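Local atomic coordinates of nitrate transport protein (Parabacteroides distasonis, PDB entry 3HN0), a protein that probably binds nitrate or a related small solute outside the cell membrane and delivers it to an ABC transporter. Residues G14-E25 with T217-F227; W83-T92 with D161-N171. All coordinates share one frame; numbering follows the deposited sequence. Where two conformers were deposited one is given.

Contact 1: residues G14-E25 with T217-F227; sequences GPSVIAFADWLE and TIHSLEEHGIF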
loop_
_atom_site.group_PDB
_atom_site.type_symbol
_atom_site.label_atom_id
_atom_site.label_comp_id
_atom_site.label_asym_id
_atom_site.label_seq_id
_atom_site.Cartn_x
_atom_site.Cartn_y
_atom_site.Cartn_z
ATOM N N GLY A 14 -4.645 2.750 -22.599
ATOM C CA GLY A 14 -5.118 2.823 -21.210
ATOM C C GLY A 14 -4.318 3.802 -20.412
ATOM O O GLY A 14 -3.486 4.529 -20.981
ATOM N N PRO A 15 -4.460 3.780 -19.077
ATOM C CA PRO A 15 -3.745 4.694 -18.181
ATOM C C PRO A 15 -2.190 4.581 -18.031
ATOM O O PRO A 15 -1.506 5.541 -17.641
ATOM C CB PRO A 15 -4.459 4.492 -16.857
ATOM C CG PRO A 15 -5.036 3.149 -16.907
ATOM C CD PRO A 15 -5.340 2.838 -18.333
ATOM N N SER A 16 -1.612 3.436 -18.409
ATOM C CA SER A 16 -0.175 3.319 -18.397
ATOM C C SER A 16 0.489 4.313 -19.356
ATOM O O SER A 16 1.603 4.697 -19.103
ATOM C CB SER A 16 0.249 1.915 -18.792
ATOM O OG SER A 16 -0.075 1.747 -20.141
ATOM N N VAL A 17 -0.222 4.771 -20.411
ATOM C CA VAL A 17 0.378 5.740 -21.366
ATOM C C VAL A 17 0.664 7.043 -20.623
ATOM O O VAL A 17 1.627 7.763 -20.956
ATOM C CB VAL A 17 -0.465 5.987 -22.595
ATOM C CG1 VAL A 17 -1.797 6.709 -22.256
ATOM C CG2 VAL A 17 0.341 6.738 -23.669
ATOM N N ILE A 18 -0.093 7.306 -19.542
ATOM C CA ILE A 18 0.178 8.508 -18.777
ATOM C C ILE A 18 1.592 8.520 -18.175
ATOM O O ILE A 18 2.284 9.544 -18.181
ATOM C CB ILE A 18 -0.896 8.734 -17.652
ATOM C CG1 ILE A 18 -2.278 8.864 -18.280
ATOM C CG2 ILE A 18 -0.515 9.998 -16.800
ATOM C CD1 ILE A 18 -3.483 8.832 -17.247
ATOM N N ALA A 19 2.057 7.371 -17.699
ATOM C CA ALA A 19 3.397 7.264 -17.170
ATOM C C ALA A 19 4.473 7.535 -18.203
ATOM O O ALA A 19 5.555 7.979 -17.868
ATOM C CB ALA A 19 3.595 5.838 -16.572
ATOM N N PHE A 20 4.156 7.196 -19.447
ATOM C CA PHE A 20 5.055 7.323 -20.577
ATOM C C PHE A 20 4.835 8.613 -21.368
ATOM O O PHE A 20 5.494 8.837 -22.378
ATOM C CB PHE A 20 4.858 6.086 -21.479
ATOM C CG PHE A 20 5.399 4.825 -20.901
ATOM C CD1 PHE A 20 4.644 4.046 -20.074
ATOM C CD2 PHE A 20 6.703 4.405 -21.204
ATOM C CE1 PHE A 20 5.155 2.900 -19.539
ATOM C CE2 PHE A 20 7.225 3.249 -20.670
ATOM C CZ PHE A 20 6.462 2.504 -19.834
ATOM N N ALA A 21 3.926 9.487 -20.906
ATOM C CA ALA A 21 3.523 10.656 -21.686
ATOM C C ALA A 21 4.697 11.502 -22.113
ATOM O O ALA A 21 4.735 11.980 -23.252
ATOM C CB ALA A 21 2.481 11.517 -20.916
ATOM N N ASP A 22 5.638 11.731 -21.203
ATOM C CA ASP A 22 6.726 12.615 -21.520
ATOM C C ASP A 22 7.654 11.994 -22.590
ATOM O O ASP A 22 8.404 12.703 -23.208
ATOM C CB ASP A 22 7.546 13.037 -20.327
ATOM C CG ASP A 22 8.473 14.210 -20.654
ATOM O OD1 ASP A 22 7.965 15.243 -21.119
ATOM O OD2 ASP A 22 9.697 14.109 -20.456
ATOM N N TRP A 23 7.583 10.692 -22.792
ATOM C CA TRP A 23 8.372 10.065 -23.878
ATOM C C TRP A 23 7.772 10.303 -25.256
ATOM O O TRP A 23 8.459 10.212 -26.276
ATOM C CB TRP A 23 8.502 8.578 -23.647
ATOM C CG TRP A 23 9.409 8.151 -22.479
ATOM C CD1 TRP A 23 9.948 8.952 -21.504
ATOM C CD2 TRP A 23 9.850 6.832 -22.196
ATOM N NE1 TRP A 23 10.694 8.182 -20.619
ATOM C CE2 TRP A 23 10.647 6.885 -21.026
ATOM C CE3 TRP A 23 9.615 5.593 -22.776
ATOM C CZ2 TRP A 23 11.198 5.750 -20.463
ATOM C CZ3 TRP A 23 10.180 4.485 -22.226
ATOM C CH2 TRP A 23 10.977 4.577 -21.079
ATOM N N LEU A 24 6.480 10.608 -25.301
ATOM C CA LEU A 24 5.857 11.043 -26.551
ATOM C C LEU A 24 6.209 12.465 -26.804
ATOM O O LEU A 24 6.558 12.849 -27.927
ATOM C CB LEU A 24 4.323 10.890 -26.488
ATOM C CG LEU A 24 3.840 9.461 -26.541
ATOM C CD1 LEU A 24 2.343 9.391 -26.199
ATOM C CD2 LEU A 24 4.089 8.913 -27.949
ATOM N N GLU A 25 6.128 13.271 -25.754
ATOM C CA GLU A 25 6.443 14.683 -25.853
ATOM C C GLU A 25 7.908 14.902 -26.225
ATOM O O GLU A 25 8.196 15.682 -27.115
ATOM C CB GLU A 25 6.111 15.397 -24.530
ATOM C CG GLU A 25 6.342 16.934 -24.544
ATOM C CD GLU A 25 5.334 17.719 -25.405
ATOM O OE1 GLU A 25 4.271 17.174 -25.797
ATOM O OE2 GLU A 25 5.610 18.912 -25.693
ATOM N N THR A 217 1.095 17.339 -18.517
ATOM C CA THR A 217 1.052 15.933 -18.971
ATOM C C THR A 217 -0.230 15.709 -19.779
ATOM O O THR A 217 -0.187 15.197 -20.887
ATOM C CB THR A 217 1.166 14.990 -17.782
ATOM O OG1 THR A 217 2.413 15.223 -17.108
ATOM C CG2 THR A 217 1.052 13.482 -18.202
ATOM N N ILE A 218 -1.367 16.139 -19.218
ATOM C CA ILE A 218 -2.628 16.007 -19.881
ATOM C C ILE A 218 -2.635 16.744 -21.216
ATOM O O ILE A 218 -3.075 16.217 -22.237
ATOM C CB ILE A 218 -3.788 16.498 -18.971
ATOM C CG1 ILE A 218 -3.954 15.537 -17.772
ATOM C CG2 ILE A 218 -5.107 16.609 -19.777
ATOM C CD1 ILE A 218 -4.761 16.067 -16.599
ATOM N N HIS A 219 -2.149 17.984 -21.190
ATOM C CA HIS A 219 -2.049 18.812 -22.364
ATOM C C HIS A 219 -1.292 18.082 -23.457
ATOM O O HIS A 219 -1.718 18.061 -24.604
ATOM C CB HIS A 219 -1.336 20.130 -22.000
ATOM C CG HIS A 219 -1.381 21.158 -23.080
ATOM N ND1 HIS A 219 -2.497 21.936 -23.304
ATOM C CD2 HIS A 219 -0.454 21.554 -23.982
ATOM C CE1 HIS A 219 -2.263 22.749 -24.314
ATOM N NE2 HIS A 219 -1.036 22.536 -24.748
ATOM N N SER A 220 -0.155 17.499 -23.101
ATOM C CA SER A 220 0.647 16.779 -24.100
ATOM C C SER A 220 -0.061 15.544 -24.638
ATOM O O SER A 220 -0.042 15.280 -25.831
ATOM C CB SER A 220 2.030 16.411 -23.557
ATOM O OG SER A 220 2.763 15.818 -24.591
ATOM N N LEU A 221 -0.706 14.772 -23.766
ATOM C CA LEU A 221 -1.460 13.628 -24.223
ATOM C C LEU A 221 -2.580 14.017 -25.186
ATOM O O LEU A 221 -2.828 13.330 -26.160
ATOM C CB LEU A 221 -2.013 12.841 -23.044
ATOM C CG LEU A 221 -0.944 12.094 -22.215
ATOM C CD1 LEU A 221 -1.558 11.914 -20.834
ATOM C CD2 LEU A 221 -0.502 10.725 -22.851
ATOM N N GLU A 222 -3.230 15.135 -24.891
ATOM C CA GLU A 222 -4.309 15.633 -25.751
ATOM C C GLU A 222 -3.747 16.055 -27.110
ATOM O O GLU A 222 -4.290 15.656 -28.137
ATOM C CB GLU A 222 -5.019 16.779 -25.083
ATOM C CG GLU A 222 -5.931 16.321 -23.961
ATOM C CD GLU A 222 -6.453 17.457 -23.092
ATOM O OE1 GLU A 222 -5.996 18.620 -23.235
ATOM O OE2 GLU A 222 -7.333 17.190 -22.243
ATOM N N GLU A 223 -2.648 16.809 -27.111
ATOM C CA GLU A 223 -2.036 17.208 -28.383
ATOM C C GLU A 223 -1.647 16.036 -29.261
ATOM O O GLU A 223 -1.726 16.132 -30.490
ATOM C CB GLU A 223 -0.832 18.143 -28.154
ATOM C CG GLU A 223 -1.305 19.510 -27.648
ATOM C CD GLU A 223 -0.206 20.537 -27.532
ATOM O OE1 GLU A 223 0.989 20.156 -27.505
ATOM O OE2 GLU A 223 -0.521 21.742 -27.497
ATOM N N HIS A 224 -1.193 14.962 -28.638
ATOM C CA HIS A 224 -0.780 13.730 -29.347
ATOM C C HIS A 224 -1.929 12.801 -29.667
ATOM O O HIS A 224 -1.702 11.707 -30.175
ATOM C CB HIS A 224 0.323 12.957 -28.579
ATOM C CG HIS A 224 1.661 13.633 -28.623
ATOM N ND1 HIS A 224 1.992 14.669 -27.781
ATOM C CD2 HIS A 224 2.744 13.425 -29.413
ATOM C CE1 HIS A 224 3.218 15.095 -28.070
ATOM N NE2 HIS A 224 3.695 14.354 -29.056
ATOM N N GLY A 225 -3.152 13.235 -29.388
ATOM C CA GLY A 225 -4.372 12.476 -29.671
ATOM C C GLY A 225 -4.599 11.191 -28.872
ATOM O O GLY A 225 -5.337 10.311 -29.312
ATOM N N ILE A 226 -3.988 11.073 -27.696
ATOM C CA ILE A 226 -4.041 9.848 -26.955
ATOM C C ILE A 226 -5.365 9.801 -26.218
ATOM O O ILE A 226 -5.992 8.759 -26.127
ATOM C CB ILE A 226 -2.867 9.733 -25.938
ATOM C CG1 ILE A 226 -1.485 9.929 -26.623
ATOM C CG2 ILE A 226 -2.935 8.399 -25.175
ATOM C CD1 ILE A 226 -1.282 9.008 -27.747
ATOM N N PHE A 227 -5.770 10.933 -25.646
ATOM C CA PHE A 227 -7.076 11.036 -24.999
ATOM C C PHE A 227 -7.787 12.264 -25.532
ATOM O O PHE A 227 -7.162 13.239 -25.980
ATOM C CB PHE A 227 -6.929 11.181 -23.482
ATOM C CG PHE A 227 -6.281 9.984 -22.813
ATOM C CD1 PHE A 227 -6.966 8.809 -22.693
ATOM C CD2 PHE A 227 -4.978 10.062 -22.351
ATOM C CE1 PHE A 227 -6.343 7.684 -22.095
ATOM C CE2 PHE A 227 -4.349 8.973 -21.727
ATOM C CZ PHE A 227 -5.052 7.784 -21.610
HETATM O O HOH W 1 2.268 12.944 -24.448
HETATM O O HOH W 2 6.011 15.892 -29.285
#

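Contact 2: residues W83-T92 with D161-N171; sequences WGTLYLVEKT and DSSLRITADLN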
loop_
_atom_site.group_PDB
_atom_site.type_symbol
_atom_site.label_atom_id
_atom_site.label_comp_id
_atom_site.label_asym_id
_atom_site.label_seq_id
_atom_site.Cartn_x
_atom_site.Cartn_y
_atom_site.Cartn_z
ATOM N N TRP A 83 -0.312 2.037 -10.328
ATOM C CA TRP A 83 -0.774 1.292 -9.162
ATOM C C TRP A 83 -2.280 1.501 -8.860
ATOM O O TRP A 83 -2.834 0.890 -7.961
ATOM C CB TRP A 83 0.102 1.663 -7.937
ATOM C CG TRP A 83 1.547 1.308 -8.221
ATOM C CD1 TRP A 83 2.454 2.077 -8.873
ATOM C CD2 TRP A 83 2.178 0.032 -7.996
ATOM N NE1 TRP A 83 3.629 1.395 -9.051
ATOM C CE2 TRP A 83 3.508 0.141 -8.485
ATOM C CE3 TRP A 83 1.774 -1.165 -7.380
ATOM C CZ2 TRP A 83 4.405 -0.891 -8.431
ATOM C CZ3 TRP A 83 2.692 -2.204 -7.295
ATOM C CH2 TRP A 83 4.003 -2.066 -7.845
ATOM N N GLY A 84 -2.923 2.375 -9.605
ATOM C CA GLY A 84 -4.338 2.726 -9.387
ATOM C C GLY A 84 -5.133 2.409 -10.639
ATOM O O GLY A 84 -5.216 3.208 -11.566
ATOM N N THR A 85 -5.686 1.206 -10.724
ATOM C CA THR A 85 -6.390 0.843 -11.921
ATOM C C THR A 85 -7.864 0.546 -11.780
ATOM O O THR A 85 -8.580 0.554 -12.783
ATOM C CB THR A 85 -5.694 -0.348 -12.646
ATOM O OG1 THR A 85 -5.838 -1.518 -11.890
ATOM C CG2 THR A 85 -4.236 -0.096 -12.814
ATOM N N LEU A 86 -8.329 0.248 -10.568
ATOM C CA LEU A 86 -9.703 -0.201 -10.427
ATOM C C LEU A 86 -10.398 0.455 -9.239
ATOM O O LEU A 86 -9.932 0.409 -8.099
ATOM C CB LEU A 86 -9.742 -1.725 -10.341
ATOM C CG LEU A 86 -11.093 -2.327 -10.683
ATOM C CD1 LEU A 86 -11.410 -2.097 -12.213
ATOM C CD2 LEU A 86 -11.115 -3.795 -10.290
ATOM N N TYR A 87 -11.535 1.092 -9.551
ATOM C CA TYR A 87 -12.350 1.722 -8.557
ATOM C C TYR A 87 -13.806 1.332 -8.661
ATOM O O TYR A 87 -14.300 1.050 -9.736
ATOM C CB TYR A 87 -12.207 3.242 -8.678
ATOM C CG TYR A 87 -10.862 3.755 -8.318
ATOM C CD1 TYR A 87 -9.822 3.764 -9.266
ATOM C CD2 TYR A 87 -10.583 4.238 -7.026
ATOM C CE1 TYR A 87 -8.545 4.230 -8.945
ATOM C CE2 TYR A 87 -9.293 4.690 -6.717
ATOM C CZ TYR A 87 -8.294 4.695 -7.676
ATOM O OH TYR A 87 -7.031 5.163 -7.365
ATOM N N LEU A 88 -14.503 1.254 -7.531
ATOM C CA LEU A 88 -15.933 0.971 -7.543
ATOM C C LEU A 88 -16.701 2.275 -7.531
ATOM O O LEU A 88 -16.440 3.135 -6.680
ATOM C CB LEU A 88 -16.298 0.195 -6.284
ATOM C CG LEU A 88 -17.750 -0.209 -6.023
ATOM C CD1 LEU A 88 -18.265 -1.138 -7.108
ATOM C CD2 LEU A 88 -17.784 -0.846 -4.624
ATOM N N VAL A 89 -17.686 2.403 -8.414
ATOM C CA VAL A 89 -18.550 3.570 -8.459
ATOM C C VAL A 89 -20.007 3.139 -8.268
ATOM O O VAL A 89 -20.402 2.058 -8.688
ATOM C CB VAL A 89 -18.394 4.347 -9.788
ATOM C CG1 VAL A 89 -16.981 4.901 -9.912
ATOM C CG2 VAL A 89 -18.727 3.455 -11.045
ATOM N N GLU A 90 -20.776 3.992 -7.617
ATOM C CA GLU A 90 -22.174 3.715 -7.362
ATOM C C GLU A 90 -22.968 5.001 -7.508
ATOM O O GLU A 90 -22.474 6.093 -7.179
ATOM C CB GLU A 90 -22.374 3.083 -5.963
ATOM C CG GLU A 90 -21.351 2.002 -5.602
ATOM C CD GLU A 90 -21.688 1.236 -4.327
ATOM O OE1 GLU A 90 -22.803 0.662 -4.255
ATOM O OE2 GLU A 90 -20.827 1.181 -3.411
ATOM N N LYS A 91 -24.191 4.852 -8.001
ATOM C CA LYS A 91 -25.142 5.946 -8.073
ATOM C C LYS A 91 -25.978 5.966 -6.817
ATOM O O LYS A 91 -26.241 4.919 -6.236
ATOM C CB LYS A 91 -26.072 5.768 -9.264
ATOM C CG LYS A 91 -25.425 6.151 -10.547
ATOM C CD LYS A 91 -26.337 6.018 -11.759
ATOM C CE LYS A 91 -27.519 6.992 -11.728
ATOM N NZ LYS A 91 -27.669 7.772 -12.984
ATOM N N THR A 92 -26.370 7.180 -6.417
ATOM C CA THR A 92 -27.363 7.418 -5.365
ATOM C C THR A 92 -28.549 8.167 -5.983
ATOM O O THR A 92 -28.357 9.241 -6.568
ATOM C CB THR A 92 -26.793 8.294 -4.229
ATOM O OG1 THR A 92 -25.499 7.801 -3.877
ATOM C CG2 THR A 92 -27.715 8.276 -2.992
ATOM N N ASP A 161 -22.133 11.994 -15.200
ATOM C CA ASP A 161 -23.206 11.719 -14.287
ATOM C C ASP A 161 -22.760 12.209 -12.940
ATOM O O ASP A 161 -22.032 11.514 -12.200
ATOM C CB ASP A 161 -23.522 10.222 -14.213
ATOM C CG ASP A 161 -24.768 9.942 -13.382
ATOM O OD1 ASP A 161 -25.137 10.784 -12.521
ATOM O OD2 ASP A 161 -25.392 8.887 -13.601
ATOM N N SER A 162 -23.217 13.405 -12.598
ATOM C CA SER A 162 -22.742 14.033 -11.388
ATOM C C SER A 162 -23.283 13.456 -10.099
ATOM O O SER A 162 -22.834 13.894 -9.042
ATOM C CB SER A 162 -22.980 15.548 -11.444
ATOM O OG SER A 162 -24.338 15.811 -11.244
ATOM N N SER A 163 -24.243 12.522 -10.205
ATOM C CA SER A 163 -24.722 11.679 -9.108
ATOM C C SER A 163 -23.724 10.556 -8.712
ATOM O O SER A 163 -23.687 10.144 -7.567
ATOM C CB SER A 163 -26.113 11.092 -9.426
ATOM O OG SER A 163 -26.123 9.849 -10.135
ATOM N N LEU A 164 -22.880 10.145 -9.653
ATOM C CA LEU A 164 -22.031 8.974 -9.501
ATOM C C LEU A 164 -20.924 9.336 -8.519
ATOM O O LEU A 164 -20.415 10.444 -8.560
ATOM C CB LEU A 164 -21.413 8.584 -10.863
ATOM C CG LEU A 164 -20.782 7.224 -10.947
ATOM C CD1 LEU A 164 -21.851 6.071 -10.816
ATOM C CD2 LEU A 164 -19.947 7.152 -12.272
ATOM N N ARG A 165 -20.558 8.389 -7.662
ATOM C CA ARG A 165 -19.474 8.550 -6.714
ATOM C C ARG A 165 -18.568 7.324 -6.695
ATOM O O ARG A 165 -19.043 6.214 -6.823
ATOM C CB ARG A 165 -20.030 8.779 -5.299
ATOM C CG ARG A 165 -20.840 10.064 -5.142
ATOM C CD ARG A 165 -19.937 11.311 -5.052
ATOM N NE ARG A 165 -20.714 12.547 -4.845
ATOM C CZ ARG A 165 -21.255 13.276 -5.821
ATOM N NH1 ARG A 165 -21.117 12.894 -7.092
ATOM N NH2 ARG A 165 -21.956 14.381 -5.534
ATOM N N ILE A 166 -17.281 7.549 -6.450
ATOM C CA ILE A 166 -16.353 6.456 -6.108
ATOM C C ILE A 166 -16.670 6.057 -4.654
ATOM O O ILE A 166 -16.722 6.916 -3.783
ATOM C CB ILE A 166 -14.930 6.884 -6.221
ATOM C CG1 ILE A 166 -14.579 7.170 -7.674
ATOM C CG2 ILE A 166 -14.025 5.812 -5.649
ATOM C CD1 ILE A 166 -13.187 7.785 -7.862
ATOM N N THR A 167 -16.924 4.772 -4.436
ATOM C CA THR A 167 -17.216 4.233 -3.117
ATOM C C THR A 167 -16.123 3.314 -2.585
ATOM O O THR A 167 -16.108 3.045 -1.386
ATOM C CB THR A 167 -18.566 3.493 -3.112
ATOM O OG1 THR A 167 -18.531 2.362 -3.992
ATOM C CG2 THR A 167 -19.705 4.469 -3.539
ATOM N N ALA A 168 -15.223 2.838 -3.436
ATOM C CA ALA A 168 -14.106 1.999 -2.951
ATOM C C ALA A 168 -12.955 2.006 -3.914
ATOM O O ALA A 168 -13.140 2.159 -5.136
ATOM C CB ALA A 168 -14.603 0.548 -2.733
ATOM N N ASP A 169 -11.770 1.758 -3.364
ATOM C CA ASP A 169 -10.538 1.588 -4.089
ATOM C C ASP A 169 -10.263 0.103 -4.092
ATOM O O ASP A 169 -10.156 -0.486 -3.019
ATOM C CB ASP A 169 -9.503 2.395 -3.317
ATOM C CG ASP A 169 -8.085 2.276 -3.869
ATOM O OD1 ASP A 169 -7.772 1.290 -4.540
ATOM O OD2 ASP A 169 -7.266 3.187 -3.589
ATOM N N LEU A 170 -10.186 -0.499 -5.269
ATOM C CA LEU A 170 -10.053 -1.955 -5.398
ATOM C C LEU A 170 -8.628 -2.418 -5.676
ATOM O O LEU A 170 -8.396 -3.549 -6.141
ATOM C CB LEU A 170 -11.029 -2.479 -6.474
ATOM C CG LEU A 170 -12.390 -2.869 -5.917
ATOM C CD1 LEU A 170 -12.988 -1.742 -5.091
ATOM C CD2 LEU A 170 -13.302 -3.307 -7.059
ATOM N N ASN A 171 -7.672 -1.549 -5.389
ATOM C CA ASN A 171 -6.293 -1.791 -5.768
ATOM C C ASN A 171 -5.380 -2.372 -4.680
ATOM O O ASN A 171 -4.176 -2.485 -4.896
ATOM C CB ASN A 171 -5.644 -0.519 -6.333
ATOM C CG ASN A 171 -6.392 0.046 -7.536
ATOM O OD1 ASN A 171 -6.464 -0.586 -8.572
ATOM N ND2 ASN A 171 -7.010 1.211 -7.355
HETATM O O HOH W 3 -5.159 3.660 -5.233
HETATM O O HOH W 4 -23.413 7.915 -5.138
#

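Contact 1: residues G14-E25 with T217-F227
The carbonyl oxygen of S220 is gripped from opposite faces of its plane by H224 N and by H224 ND1, the latter 2.9 Å from S220 O; the ring bond, with its acceptor in the imidazole plane, probably fixes the turn of the ring. L24 CB sits over one face as a CH-pi contact, 4.3 Å from the ring centroid. At the ring edge E25 OE1 comes 3.3 Å from H224 CE1, its carboxylate turned 80° from the imidazole. E25 CG, anti to the backbone N (chi1 -177°), and a bend at chi2 bring OE1 back to S220 OG, a bond so short that its length is doubtful. Water 1 donates to both A21 O and S220 OG, and water 2 joins E25 O to H224 NE2.

Beside these polar groups the contact is apolar. A21 CB packs against both T217 CG2 and L221 CD2, each 3.6 Å away, while L221 CD1 lies 4.0 Å from I18 CG1. V17 turns CG1 to I226 CG2 and, 3.5 Å away, to F227 CE2; L24 and I226 meet tip to tip. With an alanine at L221, a gap would probably open beside A21, I18 and V17, leaving A21 CB with T217 CG2 as its near neighbour across the contact. G225, with positive phi, ends the helix in a Schellman motif that brings I226 and F227 round to V17.

The axes of helix 21-25 and helix 217-223 come within 9.3 Å at 58°. Helix 196-212 packs against A19, F20 and W23, strand 33-40 backs V17, W23 and L24, and helix 234-240 touches I18 and I218.

Contact 2: residues W83-T92 with D161-N171
With CG anti to its carbonyl carbon (chi1 -57°), N171 brings its amide to the backbone N-H groups of T85 and L86, and Y87, set the same way at chi1 -67°, presents a ring face to that amide. N171 OD1 takes both N-H groups: L86 N, 2.9 Å away, lies in the carbonyl plane on a lone pair, whereas T85 N approaches from above that plane. N171 ND2 rests over the Y87 ring, 3.7 Å from Y87 CZ, with amide and ring planes 73° apart. D169 OD1 steadies the amide by accepting from both N171 N and N171 ND2, the first of these bonds closing an Asx turn. Y87 OH reaches R239 O, and water 3 donates to both this hydroxyl and D169 OD2.

Along the strands, L88 N bonds to A168 O, and L88 O draws T167 N to 2.8 Å but A168 N only weakly, at 3.5 Å. In one of two conformers of E90, so with some doubt, OE2 accepts from T167 OG1 on its anti lone pair, and OE1 pairs with R146. At the far end K91 NZ forms a salt bridge with D161 OD2, 2.6 Å apart on the syn lone pair, while D161 OD1 accepts from S163 N in a second Asx turn.

One face of the sheet carries Y87, V89 and I166 against helix 153-160, V89 CB packing 3.9 Å from L164 CG. The other sets A168, together with nearby L170, against helix 107-119. T167 and A168 both opposing L88 make a classic beta bulge, here in a three-stranded antiparallel sheet with strand 87-90 in the middle, within the smaller lobe of a fold consistent with two-lobed periplasmic binding proteins.

How the contacts relate
Contact 1 belongs to the lobe built round the seven-stranded mixed sheet and contact 2 to the lobe of the three-stranded one; their centres lie 23 Å apart and their nearest atoms about 5 Å, without touching. In sequence both segments of contact 2 fall between those of contact 1. Helix 234-240 relates them: C240 packs on P15 and I18 and also bonds through its backbone to W83 and G84. F227 similarly touches P152, just before the helix 153-160 that supports contact 2. The side chain of W83 is about 3 Å from a bound 1,2-ethanediol, probably from the crystallisation liquor, which may mark a pocket.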